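Putative methylase (Clostridium difficile, PDB 3LDU) probably methylates guanine bases of ribosomal RNA, and joins N-terminal parts thought to bind RNA to a methyltransferase domain that holds GTP in this crystal. Local coordinates at residues D37-Y42 and F146-K151; A67-K72 and F78-R83; W338-I343 and F353-D358. All blocks are in the same frame, centred on the assembly; numbering follows the deposited sequence. Where two conformers were deposited one is given.

Interaction 1: residues D37-Y42 and F146-K151; sequences DGRITY and FVFIHK
The guanidinium of R39 lies flat on the ring of F148, and this single pair makes the whole contact between 37-42 and 146-151. D37 and G38 lead into it through a turn: the G38 backbone N is hydrogen-bonded to E18, and its positive phi turns the chain into the strand that starts at R39. The R39 side chain bends at chi3 (52°), which swings the guanidinium over one face of F148. CZ of R39 sits 3.9 Å from the centroid of the F148 ring, and the two planes are inclined by 23°, a stacked cation-pi pair. The overlap is shifted toward the CB side of the ring: R39 NH2 lies 3.6 Å from F148 CG and R39 NH1 3.6 Å from F148 CD2. Two conformers of R39 were deposited, and the stack is described for one of them, so it may be only partly populated. Further on, I40 packs on helix 18-27, T41 reaches strand 7-12, and Y42 bonds through OH to S11. The CA atoms of R39 and F148 are 11.3 Å apart, so the link runs through side chains alone. Strands 7-12, 63-70 and 153-159 intervene in the sheet, which must curl strongly to bring the two residues together. The arrangement is an Arg-Phe cation-pi stack between strands 39-44 and 145-150 of the mixed sheet shared by the RlmL ferredoxin-like and THUMP parts.

Interaction 2: residues A67-K72 and F78-R83; sequences AEFEAK and FENTKR
F69 carries the tight part of this contact: N80 CB sits over the centre of its ring, 3.5 Å from the centroid and 11° off the normal, a CH-pi contact. The amide of N80 continues past the ring rather than lying on it, its plane turned 67° from that of the phenyl group, and N80 ND2 comes within 3.4 Å of F69 CD1. At the far edge of the ring, T81 OG1 approaches F69 CZ at 3.6 Å, close to the ring plane. That hydroxyl is already hydrogen-bonded to the O of L77, one turn back in the helix, so it meets the ring with its polar need met. With N80 above and T81 at the rim, the phenyl group is bounded on two sides.

The looser side belongs to R83 and E70, both exposed. R83 folds back at chi2 and brings NH2 to 3.4 Å from F69 CD2, an oblique approach and no stack. The CB of E70 points away from the helix.

Strand 67-70 leads through the short link at 71-73 into helix 74-82, which folds back nearly antiparallel over it, a strand-to-helix return that lays a helix of the THUMP part on the sheet; the axes of 67-70 and 78-82 come within 9.5 Å. The strand pairs with 153-159 through A67 and F69, while F78 and T81 meet helix 111-129 and T81 also touches I156 of strand 153-159.

Interaction 3: residues W338-I343 and F353-D358; sequences WSYYLI and FGQKAD
Y340 and Q355 meet through a hydrogen bond, in which Q355 NE2 donates to Y340 OH over 2.8 Å with an N-H...O angle of 165°. The oxygen lies almost in the amide plane of Q355, and NE2 in turn comes in at the edge of the Y340 ring, near its plane. The two side chains reach toward each other from opposite directions; that of Q355 stays extended beyond CG.

Beside this bond F353 packs on the tyrosine. Y340 CE1 approaches the edge of the F353 ring, 3.7 Å from F353 CZ, while the rings themselves meet obliquely with planes 64° apart and centroids 5.9 Å apart. L342, two residues along the strand on the same side, adds a longer apolar touch, its CD1 4.3 Å from F353 CZ. Y340 takes a chi1 of 29°, displaced from the usual staggered values, and in this rotation its ring reaches both partners.

A second shell surrounds these groups. R333 makes a cation-pi contact with F353 and also bonds to the O of F353, while F349 stacks on the same phenyl ring. Y375 touches both the Y340 and F353 rings and bonds through its OH to the O of Q355. G354, with positive phi, ends the helical run after F353 and turns the chain toward Q355.

The contact thus ties strand 339-344 to the loop that follows helix 349-353. The strand lies parallel to 304-307 and antiparallel to 368-375 in a seven-stranded sheet of order 3-2-1-4-5-7-6, the Rossmann-like arrangement of class I methyltransferases, and helix 315-333, through L328, F332 and R333, packs against the same aromatic side chains.

In the fold
Interactions 1 and 2 belong together: both reach the sheet that spans the N-terminal part of the chain, their centres are about 15 Å apart, and their nearest atoms come within about 5 Å without touching. In sequence interaction 2 is nested inside the loop closed by interaction 1. Interaction 3 lies in the methyltransferase domain, its centre about 34 Å from that of interaction 1 and about 49 Å from that of interaction 2, on the opposite side of the chain's centre from the latter. It is the one near the nucleotide site, without touching it: the L342 side chain is about 10 Å from GTP and about 7 Å from that of P202, a GTP-binding residue.

Interaction 1: residues D37-Y42 and F146-K151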
loop_
_atom_site.group_PDB
_atom_site.type_symbol
_atom_site.label_atom_id
_atom_site.label_comp_id
_atom_site.label_asym_id
_atom_site.label_seq_id
_atom_site.Cartn_x
_atom_site.Cartn_y
_atom_site.Cartn_z
ATOM N N ASP A 37 -15.200 -1.113 1.015
ATOM C CA ASP A 37 -14.431 0.121 1.065
ATOM C C ASP A 37 -13.244 -0.094 2.006
ATOM O O ASP A 37 -13.426 -0.408 3.189
ATOM C CB ASP A 37 -15.286 1.280 1.580
ATOM C CG ASP A 37 -16.314 1.748 0.568
ATOM O OD1 ASP A 37 -16.055 1.638 -0.648
ATOM O OD2 ASP A 37 -17.380 2.238 0.995
ATOM N N GLY A 38 -12.037 0.049 1.469
ATOM C CA GLY A 38 -10.833 0.012 2.278
ATOM C C GLY A 38 -10.320 -1.364 2.692
ATOM O O GLY A 38 -9.333 -1.445 3.418
ATOM N N ARG A 39 -10.955 -2.449 2.254
ATOM C CA ARG A 39 -10.448 -3.784 2.595
ATOM C C ARG A 39 -10.938 -4.915 1.693
ATOM O O ARG A 39 -12.130 -5.018 1.393
ATOM C CB ARG A 39 -10.706 -4.126 4.071
ATOM C CG ARG A 39 -12.139 -3.939 4.544
ATOM C CD ARG A 39 -12.386 -4.680 5.861
ATOM N NE ARG A 39 -11.387 -4.354 6.876
ATOM C CZ ARG A 39 -11.235 -5.006 8.027
ATOM N NH1 ARG A 39 -12.022 -6.032 8.329
ATOM N NH2 ARG A 39 -10.290 -4.632 8.880
ATOM N N ILE A 40 -10.006 -5.763 1.273
ATOM C CA ILE A 40 -10.330 -6.943 0.487
ATOM C C ILE A 40 -10.145 -8.184 1.363
ATOM O O ILE A 40 -9.132 -8.315 2.056
ATOM C CB ILE A 40 -9.381 -7.080 -0.734
ATOM C CG1 ILE A 40 -9.373 -5.799 -1.581
ATOM C CG2 ILE A 40 -9.787 -8.260 -1.587
ATOM C CD1 ILE A 40 -10.714 -5.489 -2.182
ATOM N N THR A 41 -11.111 -9.091 1.319
ATOM C CA THR A 41 -11.001 -10.376 2.009
ATOM C C THR A 41 -10.833 -11.463 0.959
ATOM O O THR A 41 -11.561 -11.489 -0.032
ATOM C CB THR A 41 -12.249 -10.655 2.859
ATOM O OG1 THR A 41 -12.422 -9.590 3.804
ATOM C CG2 THR A 41 -12.110 -11.987 3.601
ATOM N N TYR A 42 -9.847 -12.330 1.155
ATOM C CA TYR A 42 -9.518 -13.346 0.158
ATOM C C TYR A 42 -9.059 -14.667 0.778
ATOM O O TYR A 42 -8.598 -14.712 1.922
ATOM C CB TYR A 42 -8.481 -12.818 -0.852
ATOM C CG TYR A 42 -7.200 -12.243 -0.257
ATOM C CD1 TYR A 42 -5.984 -12.867 -0.465
ATOM C CD2 TYR A 42 -7.212 -11.068 0.486
ATOM C CE1 TYR A 42 -4.806 -12.353 0.066
ATOM C CE2 TYR A 42 -6.030 -10.534 1.028
ATOM C CZ TYR A 42 -4.837 -11.187 0.809
ATOM O OH TYR A 42 -3.668 -10.675 1.327
ATOM N N PHE A 146 -5.773 -7.675 16.088
ATOM C CA PHE A 146 -6.485 -6.496 15.596
ATOM C C PHE A 146 -7.991 -6.746 15.666
ATOM O O PHE A 146 -8.463 -7.818 15.274
ATOM C CB PHE A 146 -6.082 -6.206 14.148
ATOM C CG PHE A 146 -4.800 -5.409 14.000
ATOM C CD1 PHE A 146 -3.609 -5.831 14.593
ATOM C CD2 PHE A 146 -4.784 -4.245 13.240
ATOM C CE1 PHE A 146 -2.435 -5.094 14.431
ATOM C CE2 PHE A 146 -3.610 -3.514 13.081
ATOM C CZ PHE A 146 -2.442 -3.940 13.675
ATOM N N VAL A 147 -8.749 -5.760 16.149
ATOM C CA VAL A 147 -10.202 -5.892 16.243
ATOM C C VAL A 147 -10.839 -4.768 15.435
ATOM O O VAL A 147 -10.434 -3.611 15.563
ATOM C CB VAL A 147 -10.701 -5.794 17.699
ATOM C CG1 VAL A 147 -12.206 -6.046 17.775
ATOM C CG2 VAL A 147 -9.962 -6.783 18.587
ATOM N N PHE A 148 -11.813 -5.121 14.598
ATOM C CA PHE A 148 -12.480 -4.149 13.733
ATOM C C PHE A 148 -13.983 -4.355 13.882
ATOM O O PHE A 148 -14.482 -5.457 13.666
ATOM C CB PHE A 148 -12.053 -4.382 12.279
ATOM C CG PHE A 148 -12.721 -3.473 11.289
ATOM C CD1 PHE A 148 -12.238 -2.191 11.074
ATOM C CD2 PHE A 148 -13.811 -3.914 10.549
ATOM C CE1 PHE A 148 -12.846 -1.350 10.157
ATOM C CE2 PHE A 148 -14.417 -3.073 9.623
ATOM C CZ PHE A 148 -13.938 -1.794 9.437
ATOM N N ILE A 149 -14.700 -3.306 14.284
ATOM C CA ILE A 149 -16.148 -3.397 14.449
ATOM C C ILE A 149 -16.844 -2.406 13.523
ATOM O O ILE A 149 -16.533 -1.215 13.522
ATOM C CB ILE A 149 -16.581 -3.157 15.910
ATOM C CG1 ILE A 149 -15.668 -3.941 16.875
ATOM C CG2 ILE A 149 -18.044 -3.580 16.113
ATOM C CD1 ILE A 149 -16.046 -3.821 18.358
ATOM N N HIS A 150 -17.766 -2.915 12.712
ATOM C CA HIS A 150 -18.481 -2.061 11.777
ATOM C C HIS A 150 -19.944 -2.455 11.816
ATOM O O HIS A 150 -20.287 -3.616 11.592
ATOM C CB HIS A 150 -17.908 -2.213 10.372
ATOM C CG HIS A 150 -18.624 -1.390 9.347
ATOM N ND1 HIS A 150 -18.379 -0.046 9.170
ATOM C CD2 HIS A 150 -19.598 -1.715 8.472
ATOM C CE1 HIS A 150 -19.159 0.418 8.211
ATOM N NE2 HIS A 150 -19.908 -0.576 7.765
ATOM N N LYS A 151 -20.797 -1.498 12.165
ATOM C CA LYS A 151 -22.219 -1.769 12.319
ATOM C C LYS A 151 -22.455 -3.019 13.171
ATOM O O LYS A 151 -23.285 -3.867 12.838
ATOM C CB LYS A 151 -22.883 -1.905 10.949
ATOM C CG LYS A 151 -22.855 -0.595 10.157
ATOM C CD LYS A 151 -23.619 -0.689 8.850
ATOM C CE LYS A 151 -23.320 0.530 7.976
ATOM N NZ LYS A 151 -24.037 0.480 6.665
#

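Interaction 2: residues A67-K72 and F78-R83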
loop_
_atom_site.group_PDB
_atom_site.type_symbol
_atom_site.label_atom_id
_atom_site.label_comp_id
_atom_site.label_asym_id
_atom_site.label_seq_id
_atom_site.Cartn_x
_atom_site.Cartn_y
_atom_site.Cartn_z
ATOM N N ALA A 67 -11.988 -14.641 13.210
ATOM C CA ALA A 67 -13.405 -14.785 13.529
ATOM C C ALA A 67 -14.182 -13.553 13.115
ATOM O O ALA A 67 -13.634 -12.457 13.047
ATOM C CB ALA A 67 -13.581 -15.027 15.014
ATOM N N GLU A 68 -15.467 -13.745 12.843
ATOM C CA GLU A 68 -16.374 -12.628 12.632
ATOM C C GLU A 68 -17.707 -12.976 13.278
ATOM O O GLU A 68 -18.217 -14.084 13.110
ATOM C CB GLU A 68 -16.538 -12.320 11.138
ATOM C CG GLU A 68 -17.584 -11.260 10.840
ATOM C CD GLU A 68 -17.582 -10.827 9.382
ATOM O OE1 GLU A 68 -18.169 -9.766 9.076
ATOM O OE2 GLU A 68 -16.989 -11.542 8.545
ATOM N N PHE A 69 -18.247 -12.044 14.054
ATOM C CA PHE A 69 -19.505 -12.268 14.754
ATOM C C PHE A 69 -20.112 -10.934 15.138
ATOM O O PHE A 69 -19.433 -9.913 15.146
ATOM C CB PHE A 69 -19.287 -13.115 16.012
ATOM C CG PHE A 69 -18.197 -12.590 16.923
ATOM C CD1 PHE A 69 -18.442 -11.532 17.789
ATOM C CD2 PHE A 69 -16.931 -13.161 16.919
ATOM C CE1 PHE A 69 -17.436 -11.046 18.633
ATOM C CE2 PHE A 69 -15.929 -12.688 17.757
ATOM C CZ PHE A 69 -16.181 -11.630 18.614
ATOM N N GLU A 70 -21.396 -10.945 15.468
ATOM C CA GLU A 70 -22.049 -9.747 15.955
ATOM C C GLU A 70 -21.798 -9.592 17.452
ATOM O O GLU A 70 -21.790 -10.570 18.189
ATOM C CB GLU A 70 -23.548 -9.829 15.679
ATOM C CG GLU A 70 -24.309 -8.600 16.100
ATOM C CD GLU A 70 -25.741 -8.651 15.651
ATOM O OE1 GLU A 70 -26.621 -8.879 16.511
ATOM O OE2 GLU A 70 -25.980 -8.485 14.437
ATOM N N ALA A 71 -21.591 -8.363 17.902
ATOM C CA ALA A 71 -21.466 -8.098 19.329
ATOM C C ALA A 71 -22.053 -6.727 19.634
ATOM O O ALA A 71 -21.524 -5.718 19.197
ATOM C CB ALA A 71 -20.013 -8.169 19.771
ATOM N N LYS A 72 -23.153 -6.694 20.376
ATOM C CA LYS A 72 -23.801 -5.428 20.704
ATOM C C LYS A 72 -23.562 -5.010 22.156
ATOM O O LYS A 72 -23.956 -3.921 22.574
ATOM C CB LYS A 72 -25.301 -5.510 20.413
ATOM C CG LYS A 72 -25.629 -5.605 18.925
ATOM C CD LYS A 72 -27.131 -5.702 18.700
ATOM C CE LYS A 72 -27.487 -5.878 17.225
ATOM N NZ LYS A 72 -27.300 -4.633 16.421
ATOM N N PHE A 78 -17.131 -10.402 24.851
ATOM C CA PHE A 78 -16.348 -11.323 25.681
ATOM C C PHE A 78 -16.686 -12.793 25.418
ATOM O O PHE A 78 -15.806 -13.601 25.133
ATOM C CB PHE A 78 -16.524 -11.014 27.172
ATOM C CG PHE A 78 -15.764 -11.947 28.066
ATOM C CD1 PHE A 78 -14.399 -11.805 28.231
ATOM C CD2 PHE A 78 -16.413 -12.982 28.719
ATOM C CE1 PHE A 78 -13.688 -12.672 29.045
ATOM C CE2 PHE A 78 -15.711 -13.858 29.537
ATOM C CZ PHE A 78 -14.346 -13.700 29.707
ATOM N N GLU A 79 -17.962 -13.143 25.512
ATOM C CA GLU A 79 -18.360 -14.536 25.311
ATOM C C GLU A 79 -17.961 -15.068 23.933
ATOM O O GLU A 79 -17.456 -16.189 23.817
ATOM C CB GLU A 79 -19.858 -14.723 25.561
ATOM C CG GLU A 79 -20.247 -14.577 27.033
ATOM C CD GLU A 79 -19.654 -15.679 27.920
ATOM O OE1 GLU A 79 -19.547 -16.833 27.445
ATOM O OE2 GLU A 79 -19.301 -15.393 29.088
ATOM N N ASN A 80 -18.169 -14.271 22.889
ATOM C CA ASN A 80 -17.824 -14.725 21.545
ATOM C C ASN A 80 -16.322 -14.844 21.319
ATOM O O ASN A 80 -15.864 -15.722 20.592
ATOM C CB ASN A 80 -18.469 -13.825 20.480
ATOM C CG ASN A 80 -19.983 -13.947 20.463
ATOM O OD1 ASN A 80 -20.532 -14.954 20.907
ATOM N ND2 ASN A 80 -20.661 -12.924 19.968
ATOM N N THR A 81 -15.550 -13.960 21.944
ATOM C CA THR A 81 -14.111 -13.988 21.756
ATOM C C THR A 81 -13.518 -15.162 22.533
ATOM O O THR A 81 -12.625 -15.864 22.046
ATOM C CB THR A 81 -13.471 -12.681 22.243
ATOM O OG1 THR A 81 -14.017 -11.579 21.501
ATOM C CG2 THR A 81 -11.949 -12.730 22.051
ATOM N N LYS A 82 -14.034 -15.366 23.741
ATOM C CA LYS A 82 -13.542 -16.421 24.618
ATOM C C LYS A 82 -13.778 -17.818 24.039
ATOM O O LYS A 82 -12.950 -18.717 24.222
ATOM C CB LYS A 82 -14.187 -16.312 26.004
ATOM C CG LYS A 82 -13.688 -17.384 26.978
ATOM C CD LYS A 82 -14.258 -17.210 28.372
ATOM C CE LYS A 82 -13.850 -18.391 29.257
ATOM N NZ LYS A 82 -14.387 -18.286 30.639
ATOM N N ARG A 83 -14.896 -18.000 23.336
ATOM C CA ARG A 83 -15.246 -19.318 22.807
ATOM C C ARG A 83 -14.375 -19.745 21.629
ATOM O O ARG A 83 -14.344 -20.917 21.276
ATOM C CB ARG A 83 -16.732 -19.405 22.438
ATOM C CG ARG A 83 -17.240 -18.310 21.501
ATOM C CD ARG A 83 -16.824 -18.511 20.041
ATOM N NE ARG A 83 -17.469 -17.538 19.157
ATOM C CZ ARG A 83 -17.160 -17.357 17.876
ATOM N NH1 ARG A 83 -16.201 -18.078 17.310
ATOM N NH2 ARG A 83 -17.811 -16.452 17.157
#

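Interaction 3: residues W338-I343 and F353-D358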
loop_
_atom_site.group_PDB
_atom_site.type_symbol
_atom_site.label_atom_id
_atom_site.label_comp_id
_atom_site.label_asym_id
_atom_site.label_seq_id
_atom_site.Cartn_x
_atom_site.Cartn_y
_atom_site.Cartn_z
ATOM N N TRP A 338 1.967 12.261 -26.008
ATOM C CA TRP A 338 2.250 11.703 -24.684
ATOM C C TRP A 338 0.958 11.501 -23.886
ATOM O O TRP A 338 -0.089 12.050 -24.230
ATOM C CB TRP A 338 3.205 12.614 -23.894
ATOM C CG TRP A 338 4.664 12.476 -24.267
ATOM C CD1 TRP A 338 5.200 12.553 -25.523
ATOM C CD2 TRP A 338 5.768 12.270 -23.370
ATOM N NE1 TRP A 338 6.569 12.392 -25.465
ATOM C CE2 TRP A 338 6.943 12.213 -24.158
ATOM C CE3 TRP A 338 5.882 12.105 -21.981
ATOM C CZ2 TRP A 338 8.209 12.012 -23.602
ATOM C CZ3 TRP A 338 7.143 11.915 -21.431
ATOM C CH2 TRP A 338 8.291 11.865 -22.244
ATOM N N SER A 339 1.060 10.714 -22.818
ATOM C CA SER A 339 -0.016 10.499 -21.853
ATOM C C SER A 339 0.490 11.061 -20.530
ATOM O O SER A 339 1.643 10.844 -20.184
ATOM C CB SER A 339 -0.265 8.998 -21.652
ATOM O OG SER A 339 -0.788 8.377 -22.818
ATOM N N TYR A 340 -0.348 11.772 -19.783
ATOM C CA TYR A 340 0.114 12.302 -18.504
ATOM C C TYR A 340 -0.937 12.116 -17.414
ATOM O O TYR A 340 -2.139 12.146 -17.688
ATOM C CB TYR A 340 0.573 13.764 -18.615
ATOM C CG TYR A 340 -0.111 14.585 -19.701
ATOM C CD1 TYR A 340 -1.255 15.317 -19.427
ATOM C CD2 TYR A 340 0.419 14.655 -20.983
ATOM C CE1 TYR A 340 -1.879 16.079 -20.403
ATOM C CE2 TYR A 340 -0.210 15.420 -21.983
ATOM C CZ TYR A 340 -1.358 16.129 -21.676
ATOM O OH TYR A 340 -2.003 16.898 -22.638
ATOM N N TYR A 341 -0.465 11.923 -16.187
ATOM C CA TYR A 341 -1.324 11.574 -15.060
ATOM C C TYR A 341 -0.830 12.364 -13.862
ATOM O O TYR A 341 0.360 12.344 -13.559
ATOM C CB TYR A 341 -1.217 10.072 -14.781
ATOM C CG TYR A 341 -1.589 9.213 -15.977
ATOM C CD1 TYR A 341 -2.878 8.707 -16.122
ATOM C CD2 TYR A 341 -0.653 8.936 -16.983
ATOM C CE1 TYR A 341 -3.229 7.921 -17.219
ATOM C CE2 TYR A 341 -1.003 8.161 -18.093
ATOM C CZ TYR A 341 -2.289 7.654 -18.198
ATOM O OH TYR A 341 -2.660 6.886 -19.294
ATOM N N LEU A 342 -1.724 13.087 -13.203
ATOM C CA LEU A 342 -1.313 13.961 -12.111
ATOM C C LEU A 342 -2.235 13.777 -10.928
ATOM O O LEU A 342 -3.460 13.745 -11.085
ATOM C CB LEU A 342 -1.384 15.431 -12.558
ATOM C CG LEU A 342 -0.437 15.862 -13.678
ATOM C CD1 LEU A 342 -1.157 15.741 -15.014
ATOM C CD2 LEU A 342 0.059 17.290 -13.477
ATOM N N ILE A 343 -1.650 13.654 -9.745
ATOM C CA ILE A 343 -2.449 13.555 -8.529
ATOM C C ILE A 343 -2.364 14.857 -7.731
ATOM O O ILE A 343 -1.277 15.391 -7.504
ATOM C CB ILE A 343 -2.022 12.331 -7.663
ATOM C CG1 ILE A 343 -2.858 12.294 -6.384
ATOM C CG2 ILE A 343 -0.516 12.355 -7.366
ATOM C CD1 ILE A 343 -2.813 10.937 -5.634
ATOM N N PHE A 353 -5.112 23.762 -15.290
ATOM C CA PHE A 353 -4.293 22.955 -16.191
ATOM C C PHE A 353 -4.660 23.174 -17.666
ATOM O O PHE A 353 -3.813 23.036 -18.548
ATOM C CB PHE A 353 -4.428 21.477 -15.822
ATOM C CG PHE A 353 -3.512 20.571 -16.580
ATOM C CD1 PHE A 353 -2.147 20.562 -16.313
ATOM C CD2 PHE A 353 -4.012 19.698 -17.534
ATOM C CE1 PHE A 353 -1.293 19.717 -16.994
ATOM C CE2 PHE A 353 -3.163 18.846 -18.222
ATOM C CZ PHE A 353 -1.795 18.855 -17.948
ATOM N N GLY A 354 -5.921 23.513 -17.930
ATOM C CA GLY A 354 -6.354 23.848 -19.278
ATOM C C GLY A 354 -6.815 22.670 -20.115
ATOM O O GLY A 354 -6.838 22.744 -21.344
ATOM N N GLN A 355 -7.186 21.575 -19.453
ATOM C CA GLN A 355 -7.595 20.372 -20.166
ATOM C C GLN A 355 -8.440 19.471 -19.271
ATOM O O GLN A 355 -8.139 19.307 -18.089
ATOM C CB GLN A 355 -6.352 19.625 -20.665
ATOM C CG GLN A 355 -6.629 18.526 -21.671
ATOM C CD GLN A 355 -5.358 17.867 -22.153
ATOM O OE1 GLN A 355 -5.396 16.862 -22.866
ATOM N NE2 GLN A 355 -4.217 18.423 -21.754
ATOM N N LYS A 356 -9.515 18.917 -19.833
ATOM C CA LYS A 356 -10.409 18.023 -19.108
ATOM C C LYS A 356 -9.820 16.623 -19.157
ATOM O O LYS A 356 -9.366 16.178 -20.209
ATOM C CB LYS A 356 -11.809 18.034 -19.741
ATOM C CG LYS A 356 -12.844 17.232 -18.971
ATOM C CD LYS A 356 -14.267 17.527 -19.424
ATOM C CE LYS A 356 -14.794 16.472 -20.387
ATOM N NZ LYS A 356 -14.029 16.404 -21.666
ATOM N N ALA A 357 -9.803 15.931 -18.018
ATOM C CA ALA A 357 -9.229 14.597 -17.978
ATOM C C ALA A 357 -10.173 13.561 -18.578
ATOM O O ALA A 357 -11.398 13.730 -18.561
ATOM C CB ALA A 357 -8.853 14.206 -16.538
ATOM N N ASP A 358 -9.587 12.491 -19.108
ATOM C CA ASP A 358 -10.344 11.327 -19.534
ATOM C C ASP A 358 -11.061 10.703 -18.333
ATOM O O ASP A 358 -12.235 10.337 -18.418
ATOM C CB ASP A 358 -9.408 10.299 -20.176
ATOM C CG ASP A 358 -10.098 8.979 -20.456
ATOM O OD1 ASP A 358 -11.160 9.000 -21.108
ATOM O OD2 ASP A 358 -9.584 7.922 -20.026
#